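Glutathione S-transferase omega-like 2 (Saccharomyces cerevisiae, PDB 5LKB) acts as a one-cysteine glutathione-dependent thiol transferase and dehydroascorbate reductase, and reacts with glutathionyl-(hydro)quinones. Local coordinates at residues A[77-82]-A[343-348]; A[121-124]-A[128-131]. All blocks are in the same frame, centred on the assembly; numbering follows the deposited sequence.

Contact 1: residues A[77-82]-A[343-348]; sequences KGWRFL and KLHYTR
W79 and H345 meet through the far end of the indole and one face of the imidazole, and the whole contact rests on this pair. Followed outward from CB, the tryptophan carries CG anti to its carbonyl carbon (chi1 -59°), which sends the six-membered ring toward helix 339-349 while the backbones stay well apart, with 10.6 Å between W79 CA and H345 CA. The indole also packs on V70 and S43. On the benzo ring, CZ3 of W79 lies 3.7 Å from H345 ND1. CH2 of W79 sits over the imidazole face, 3.3 Å from H345 CE1. The planes differ by 28° and are slid apart, so the rings overlap little. The long, flat indole suits this place because it reaches across the wide gap between the backbones, while a histidine offers a thin ring with polar corners: H345 ND1 is hydrogen-bonded to W72 O, and NE2 to a glycerol probably from the crystallisation liquor. W79 binds glutathione and lies near the nucleophile C46. The two rings thus meet by van der Waals contact, the imidazole nitrogens finding polar partners outside the pair, and join a glutathione-binding residue of the thioredoxin-like domain to the helical domain.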
ATOM      1  N   LYS A  77     -19.475   1.417  19.789  1.00 23.76           N
ATOM      2  CA  LYS A  77     -19.699   2.139  21.056  1.00 23.48           C
ATOM      3  C   LYS A  77     -18.523   3.027  21.506  1.00 23.98           C
ATOM      4  O   LYS A  77     -18.534   3.547  22.630  1.00 23.20           O
ATOM      5  CB  LYS A  77     -20.114   1.145  22.138  1.00 22.83           C
ATOM      6  CG  LYS A  77     -21.481   0.516  21.882  1.00 31.61           C
ATOM      7  CD  LYS A  77     -21.893  -0.413  23.002  1.00 36.60           C
ATOM      8  CE  LYS A  77     -23.217  -1.111  22.714  1.00 44.51           C
ATOM      9  NZ  LYS A  77     -23.200  -1.875  21.420  1.00 50.92           N
ATOM     10  N   GLY A  78     -17.483   3.201  20.673  1.00 23.65           N
ATOM     11  CA  GLY A  78     -16.444   4.171  20.944  1.00 19.12           C
ATOM     12  C   GLY A  78     -15.253   3.619  21.705  1.00 20.09           C
ATOM     13  O   GLY A  78     -15.222   2.480  22.151  1.00 20.21           O
ATOM     14  N   TRP A  79     -14.282   4.494  21.955  1.00 19.96           N
ATOM     15  CA  TRP A  79     -13.067   4.042  22.627  1.00 20.73           C
ATOM     16  C   TRP A  79     -13.414   3.450  23.982  1.00 21.58           C
ATOM     17  O   TRP A  79     -14.331   3.929  24.679  1.00 20.21           O
ATOM     18  CB  TRP A  79     -12.099   5.192  22.832  1.00 18.48           C
ATOM     19  CG  TRP A  79     -11.611   5.936  21.617  1.00 19.64           C
ATOM     20  CD1 TRP A  79     -12.015   7.152  21.170  1.00 19.18           C
ATOM     21  CD2 TRP A  79     -10.606   5.490  20.672  1.00 17.34           C
ATOM     22  NE1 TRP A  79     -11.313   7.534  20.070  1.00 20.30           N
ATOM     23  CE2 TRP A  79     -10.411   6.539  19.763  1.00 18.70           C
ATOM     24  CE3 TRP A  79      -9.806   4.343  20.570  1.00 17.74           C
ATOM     25  CZ2 TRP A  79      -9.498   6.474  18.728  1.00 17.69           C
ATOM     26  CZ3 TRP A  79      -8.843   4.290  19.562  1.00 16.92           C
ATOM     27  CH2 TRP A  79      -8.702   5.340  18.645  1.00 18.03           C
ATOM     28  N   ARG A  80     -12.622   2.470  24.398  1.00 19.05           N
ATOM     29  CA  ARG A  80     -12.893   1.654  25.567  1.00 20.45           C
ATOM     30  C   ARG A  80     -11.629   1.401  26.370  1.00 20.76           C
ATOM     31  O   ARG A  80     -10.489   1.538  25.900  1.00 20.49           O
ATOM     32  CB  ARG A  80     -13.646   0.357  25.223  1.00 22.33           C
ATOM     33  CG  ARG A  80     -12.812  -0.702  24.554  1.00 21.09           C
ATOM     34  CD  ARG A  80     -13.670  -1.888  24.146  1.00 24.21           C
ATOM     35  NE  ARG A  80     -12.778  -2.987  23.687  1.00 23.78           N
ATOM     36  CZ  ARG A  80     -12.596  -3.379  22.421  1.00 22.75           C
ATOM     37  NH1 ARG A  80     -11.735  -4.366  22.189  1.00 22.48           N
ATOM     38  NH2 ARG A  80     -13.265  -2.845  21.397  1.00 24.03           N
ATOM     39  N   PHE A  81     -11.834   1.062  27.646  1.00 21.41           N
ATOM     40  CA  PHE A  81     -10.779   0.699  28.563  1.00 20.63           C
ATOM     41  C   PHE A  81     -10.870  -0.784  28.939  1.00 22.84           C
ATOM     42  O   PHE A  81     -11.924  -1.417  28.783  1.00 30.60           O
ATOM     43  CB  PHE A  81     -10.939   1.514  29.860  1.00 23.82           C
ATOM     44  CG  PHE A  81     -10.841   2.991  29.664  1.00 21.14           C
ATOM     45  CD1 PHE A  81      -9.601   3.586  29.691  1.00 20.63           C
ATOM     46  CD2 PHE A  81     -11.977   3.783  29.504  1.00 21.78           C
ATOM     47  CE1 PHE A  81      -9.488   4.969  29.543  1.00 20.68           C
ATOM     48  CE2 PHE A  81     -11.871   5.165  29.330  1.00 21.42           C
ATOM     49  CZ  PHE A  81     -10.623   5.765  29.379  1.00 20.50           C
ATOM     50  N   LEU A  82      -9.757  -1.320  29.456  1.00 24.50           N
ATOM     51  CA  LEU A  82      -9.748  -2.653  30.053  1.00 28.55           C
ATOM     52  C   LEU A  82      -9.996  -2.552  31.552  1.00 34.73           C
ATOM     53  O   LEU A  82      -9.591  -1.589  32.189  1.00 36.93           O
ATOM     54  CB  LEU A  82      -8.395  -3.333  29.853  1.00 31.57           C
ATOM     55  CG  LEU A  82      -8.191  -3.993  28.484  1.00 29.64           C
ATOM     56  CD1 LEU A  82      -6.782  -4.676  28.439  1.00 31.39           C
ATOM     57  CD2 LEU A  82      -9.264  -4.993  28.147  1.00 30.89           C
ATOM     58  N   LYS A 343      -0.842   0.486  13.924  1.00 14.42           N
ATOM     59  CA  LYS A 343      -1.268  -0.380  12.833  1.00 13.23           C
ATOM     60  C   LYS A 343      -2.545  -1.123  13.133  1.00 14.45           C
ATOM     61  O   LYS A 343      -3.425  -1.268  12.235  1.00 14.99           O
ATOM     62  CB  LYS A 343      -0.144  -1.372  12.466  1.00 13.97           C
ATOM     63  CG  LYS A 343       1.053  -0.667  11.802  1.00 13.27           C
ATOM     64  CD  LYS A 343       2.266  -1.582  11.642  1.00 16.04           C
ATOM     65  CE  LYS A 343       2.052  -2.722  10.680  1.00 24.22           C
ATOM     66  NZ  LYS A 343       2.206  -2.239   9.337  1.00 22.28           N
ATOM     67  N   LEU A 344      -2.658  -1.646  14.352  1.00 13.43           N
ATOM     68  CA  LEU A 344      -3.864  -2.378  14.722  1.00 14.56           C
ATOM     69  C   LEU A 344      -5.090  -1.479  14.727  1.00 13.28           C
ATOM     70  O   LEU A 344      -6.139  -1.840  14.202  1.00 14.82           O
ATOM     71  CB  LEU A 344      -3.682  -3.058  16.086  1.00 15.44           C
ATOM     72  CG  LEU A 344      -2.716  -4.244  16.146  1.00 13.36           C
ATOM     73  CD1 LEU A 344      -2.429  -4.544  17.606  1.00 17.51           C
ATOM     74  CD2 LEU A 344      -3.389  -5.438  15.428  1.00 16.64           C
ATOM     75  N   HIS A 345      -4.980  -0.277  15.302  1.00 14.03           N
ATOM     76  CA  HIS A 345      -6.170   0.580  15.359  1.00 14.43           C
ATOM     77  C   HIS A 345      -6.798   0.752  13.986  1.00 12.86           C
ATOM     78  O   HIS A 345      -8.004   0.521  13.785  1.00 15.34           O
ATOM     79  CB  HIS A 345      -5.840   1.965  15.922  1.00 13.88           C
ATOM     80  CG  HIS A 345      -6.937   2.932  15.672  1.00 15.47           C
ATOM     81  ND1 HIS A 345      -8.167   2.773  16.264  1.00 15.97           N
ATOM     82  CD2 HIS A 345      -7.047   3.984  14.818  1.00 16.23           C
ATOM     83  CE1 HIS A 345      -9.001   3.674  15.767  1.00 15.82           C
ATOM     84  NE2 HIS A 345      -8.347   4.426  14.895  1.00 15.66           N
ATOM     85  N   TYR A 346      -6.003   1.249  13.032  1.00 13.46           N
ATOM     86  CA  TYR A 346      -6.584   1.641  11.773  1.00 14.64           C
ATOM     87  C   TYR A 346      -7.101   0.428  11.022  1.00 15.56           C
ATOM     88  O   TYR A 346      -8.219   0.433  10.520  1.00 15.55           O
ATOM     89  CB  TYR A 346      -5.545   2.380  10.945  1.00 14.95           C
ATOM     90  CG  TYR A 346      -5.277   3.850  11.372  1.00 13.51           C
ATOM     91  CD1 TYR A 346      -4.316   4.161  12.328  1.00 13.98           C
ATOM     92  CD2 TYR A 346      -5.935   4.898  10.750  1.00 13.32           C
ATOM     93  CE1 TYR A 346      -4.056   5.448  12.650  1.00 13.99           C
ATOM     94  CE2 TYR A 346      -5.705   6.212  11.092  1.00 13.28           C
ATOM     95  CZ  TYR A 346      -4.772   6.482  12.052  1.00 15.84           C
ATOM     96  OH  TYR A 346      -4.419   7.761  12.407  1.00 15.43           O
ATOM     97  N   THR A 347      -6.276  -0.620  10.929  1.00 14.50           N
ATOM     98  CA  THR A 347      -6.636  -1.746  10.083  1.00 14.61           C
ATOM     99  C   THR A 347      -7.750  -2.607  10.678  1.00 15.29           C
ATOM    100  O   THR A 347      -8.496  -3.256   9.935  1.00 16.22           O
ATOM    101  CB  THR A 347      -5.427  -2.611   9.788  1.00 15.69           C
ATOM    102  OG1 THR A 347      -4.925  -3.164  10.996  1.00 15.26           O
ATOM    103  CG2 THR A 347      -4.361  -1.831   9.009  1.00 14.64           C
ATOM    104  N   ARG A 348      -7.855  -2.663  12.001  1.00 14.98           N
ATOM    105  CA  ARG A 348      -8.879  -3.469  12.654  1.00 15.15           C
ATOM    106  C   ARG A 348     -10.157  -2.710  12.935  1.00 16.86           C
ATOM    107  O   ARG A 348     -11.186  -3.355  13.131  1.00 19.23           O
ATOM    108  CB  ARG A 348      -8.369  -4.020  13.983  1.00 15.88           C
ATOM    109  CG  ARG A 348      -7.078  -4.831  13.922  1.00 17.76           C
ATOM    110  CD  ARG A 348      -7.299  -6.087  13.089  1.00 16.17           C
ATOM    111  NE  ARG A 348      -6.140  -6.974  13.181  1.00 16.33           N
ATOM    112  CZ  ARG A 348      -5.869  -7.782  14.195  1.00 18.69           C
ATOM    113  NH1 ARG A 348      -6.727  -7.878  15.235  1.00 17.43           N
ATOM    114  NH2 ARG A 348      -4.734  -8.452  14.220  1.00 17.74           N
TER

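Contact 2: residues A[121-124]-A[128-131]; sequences NDSQ and VDAT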
ATOM      1  N   ASN A 121      -9.414  -8.704  18.032  1.00 22.21           N
ATOM      2  CA  ASN A 121      -9.976  -7.370  18.324  1.00 19.88           C
ATOM      3  C   ASN A 121     -10.509  -7.286  19.727  1.00 24.47           C
ATOM      4  O   ASN A 121     -10.623  -6.172  20.257  1.00 26.05           O
ATOM      5  CB  ASN A 121     -11.075  -6.992  17.347  1.00 23.52           C
ATOM      6  CG  ASN A 121     -10.551  -6.814  15.952  1.00 23.62           C
ATOM      7  OD1 ASN A 121      -9.337  -6.693  15.779  1.00 22.33           O
ATOM      8  ND2 ASN A 121     -11.423  -6.842  14.959  1.00 23.82           N
ATOM      9  N   ASP A 122     -10.793  -8.421  20.359  1.00 24.70           N
ATOM     10  CA  ASP A 122     -11.185  -8.415  21.762  1.00 25.01           C
ATOM     11  C   ASP A 122     -10.016  -8.729  22.705  1.00 26.44           C
ATOM     12  O   ASP A 122     -10.224  -9.094  23.874  1.00 26.53           O
ATOM     13  CB  ASP A 122     -12.399  -9.315  21.988  1.00 28.69           C
ATOM     14  CG  ASP A 122     -12.119 -10.740  21.723  1.00 34.58           C
ATOM     15  OD1 ASP A 122     -10.944 -11.068  21.371  1.00 28.62           O
ATOM     16  OD2 ASP A 122     -13.089 -11.545  21.832  1.00 37.56           O
ATOM     17  N   SER A 123      -8.784  -8.532  22.243  1.00 23.23           N
ATOM     18  CA  SER A 123      -7.609  -8.818  23.054  1.00 22.06           C
ATOM     19  C   SER A 123      -7.658  -8.023  24.358  1.00 23.65           C
ATOM     20  O   SER A 123      -8.048  -6.837  24.366  1.00 23.56           O
ATOM     21  CB  SER A 123      -6.342  -8.473  22.269  1.00 20.50           C
ATOM     22  OG  SER A 123      -5.171  -8.823  22.982  1.00 21.60           O
ATOM     23  N   GLN A 124      -7.237  -8.668  25.465  1.00 23.00           N
ATOM     24  CA  GLN A 124      -7.365  -8.093  26.807  1.00 26.99           C
ATOM     25  C   GLN A 124      -6.061  -8.169  27.586  1.00 26.60           C
ATOM     26  O   GLN A 124      -6.037  -8.520  28.775  1.00 29.06           O
ATOM     27  CB  GLN A 124      -8.521  -8.767  27.557  1.00 25.39           C
ATOM     28  CG  GLN A 124      -9.890  -8.424  26.966  1.00 30.55           C
ATOM     29  CD  GLN A 124     -11.068  -8.983  27.751  1.00 38.86           C
ATOM     30  OE1 GLN A 124     -10.997  -9.182  28.964  1.00 40.17           O
ATOM     31  NE2 GLN A 124     -12.176  -9.206  27.054  1.00 44.70           N
ATOM     32  N   VAL A 128      -0.875  -3.639  27.829  1.00 19.36           N
ATOM     33  CA  VAL A 128      -0.337  -3.890  26.483  1.00 20.95           C
ATOM     34  C   VAL A 128      -1.342  -3.344  25.468  1.00 18.79           C
ATOM     35  O   VAL A 128      -0.987  -2.432  24.704  1.00 20.59           O
ATOM     36  CB  VAL A 128      -0.019  -5.373  26.241  1.00 20.31           C
ATOM     37  CG1 VAL A 128       0.458  -5.547  24.813  1.00 22.60           C
ATOM     38  CG2 VAL A 128       1.030  -5.840  27.210  1.00 21.09           C
ATOM     39  N   ASP A 129      -2.587  -3.854  25.474  1.00 19.70           N
ATOM     40  CA  ASP A 129      -3.640  -3.345  24.604  1.00 19.24           C
ATOM     41  C   ASP A 129      -4.258  -2.044  25.115  1.00 18.99           C
ATOM     42  O   ASP A 129      -4.784  -1.276  24.313  1.00 17.41           O
ATOM     43  CB  ASP A 129      -4.720  -4.395  24.440  1.00 19.05           C
ATOM     44  CG  ASP A 129      -4.202  -5.648  23.758  1.00 22.11           C
ATOM     45  OD1 ASP A 129      -3.627  -5.517  22.641  1.00 19.64           O
ATOM     46  OD2 ASP A 129      -4.440  -6.748  24.317  1.00 21.27           O
ATOM     47  N   ALA A 130      -4.263  -1.812  26.438  1.00 18.56           N
ATOM     48  CA  ALA A 130      -4.997  -0.702  27.046  1.00 19.83           C
ATOM     49  C   ALA A 130      -4.668  -0.697  28.519  1.00 21.29           C
ATOM     50  O   ALA A 130      -4.099  -1.658  29.056  1.00 21.39           O
ATOM     51  CB  ALA A 130      -6.493  -0.860  26.869  1.00 19.36           C
ATOM     52  N   THR A 131      -4.965   0.451  29.148  1.00 20.14           N
ATOM     53  CA  THR A 131      -5.052   0.494  30.601  1.00 21.31           C
ATOM     54  C   THR A 131      -6.515   0.526  31.003  1.00 21.50           C
ATOM     55  O   THR A 131      -7.430   0.557  30.192  1.00 22.30           O
ATOM     56  CB  THR A 131      -4.319   1.722  31.181  1.00 19.50           C
ATOM     57  OG1 THR A 131      -5.102   2.911  30.947  1.00 19.50           O
ATOM     58  CG2 THR A 131      -2.998   1.970  30.542  1.00 18.72           C
TER
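The two irregular segments 121-124 and 128-131 face each other across a short turn of chain, nearest at Q124 and D129, whose CA atoms are 6.4 Å apart. S123 and D129 both direct their CB toward the opposite segment, and the link between them is a single short hydrogen bond: S123 OG donates to D129 OD2 over 2.6 Å. The serine has OG anti to the backbone N (chi1 -176°), which carries the hydroxyl across to the acid. It arrives on the syn side of OD2, 32° out of the carboxylate plane. S123 CB follows at 3.3 Å from D129 OD2, so the small serine side chain lies close against the carboxylate. Serine suits this place because its hydroxyl is short and can donate; aspartate suits the other because it has two oxygens to share. While OD2 takes the serine, D129 OD1 takes a salt bridge from R125 NH2 and a hydrogen bond from W72 NE1, so the buried charge is probably well compensated. An alanine in place of D129 would remove the carboxylate, which is likely to leave the S123 hydroxyl without its acceptor and R125 and W72 NE1 without their shared partner. The loop carrying both segments runs between helix 95-98 and helix 141-148. T131 pairs through its backbone with V69 at the end of edge strand 66-69, and V128 O accepts a hydrogen bond from H341 of helix 339-349.

In the fold
From the N terminus, the chain leaves edge strand 66-69 of the thioredoxin-like sheet and enters 77-82, the first side of contact 1. It then passes through 121-124 and 128-131, whose meeting as contact 2 closes a short local loop, and runs on through the rest of the sheet and the helical domain before helix 339-349 completes contact 1. Contact 2 is thus nested within the much longer loop of contact 1. The two also touch: R80 NH1 lies 2.9 Å from N121 O and R348 NH1 lies 2.9 Å from N121 OD1, both probable hydrogen bonds, so N121 connects both segments of contact 1 at the domain boundary.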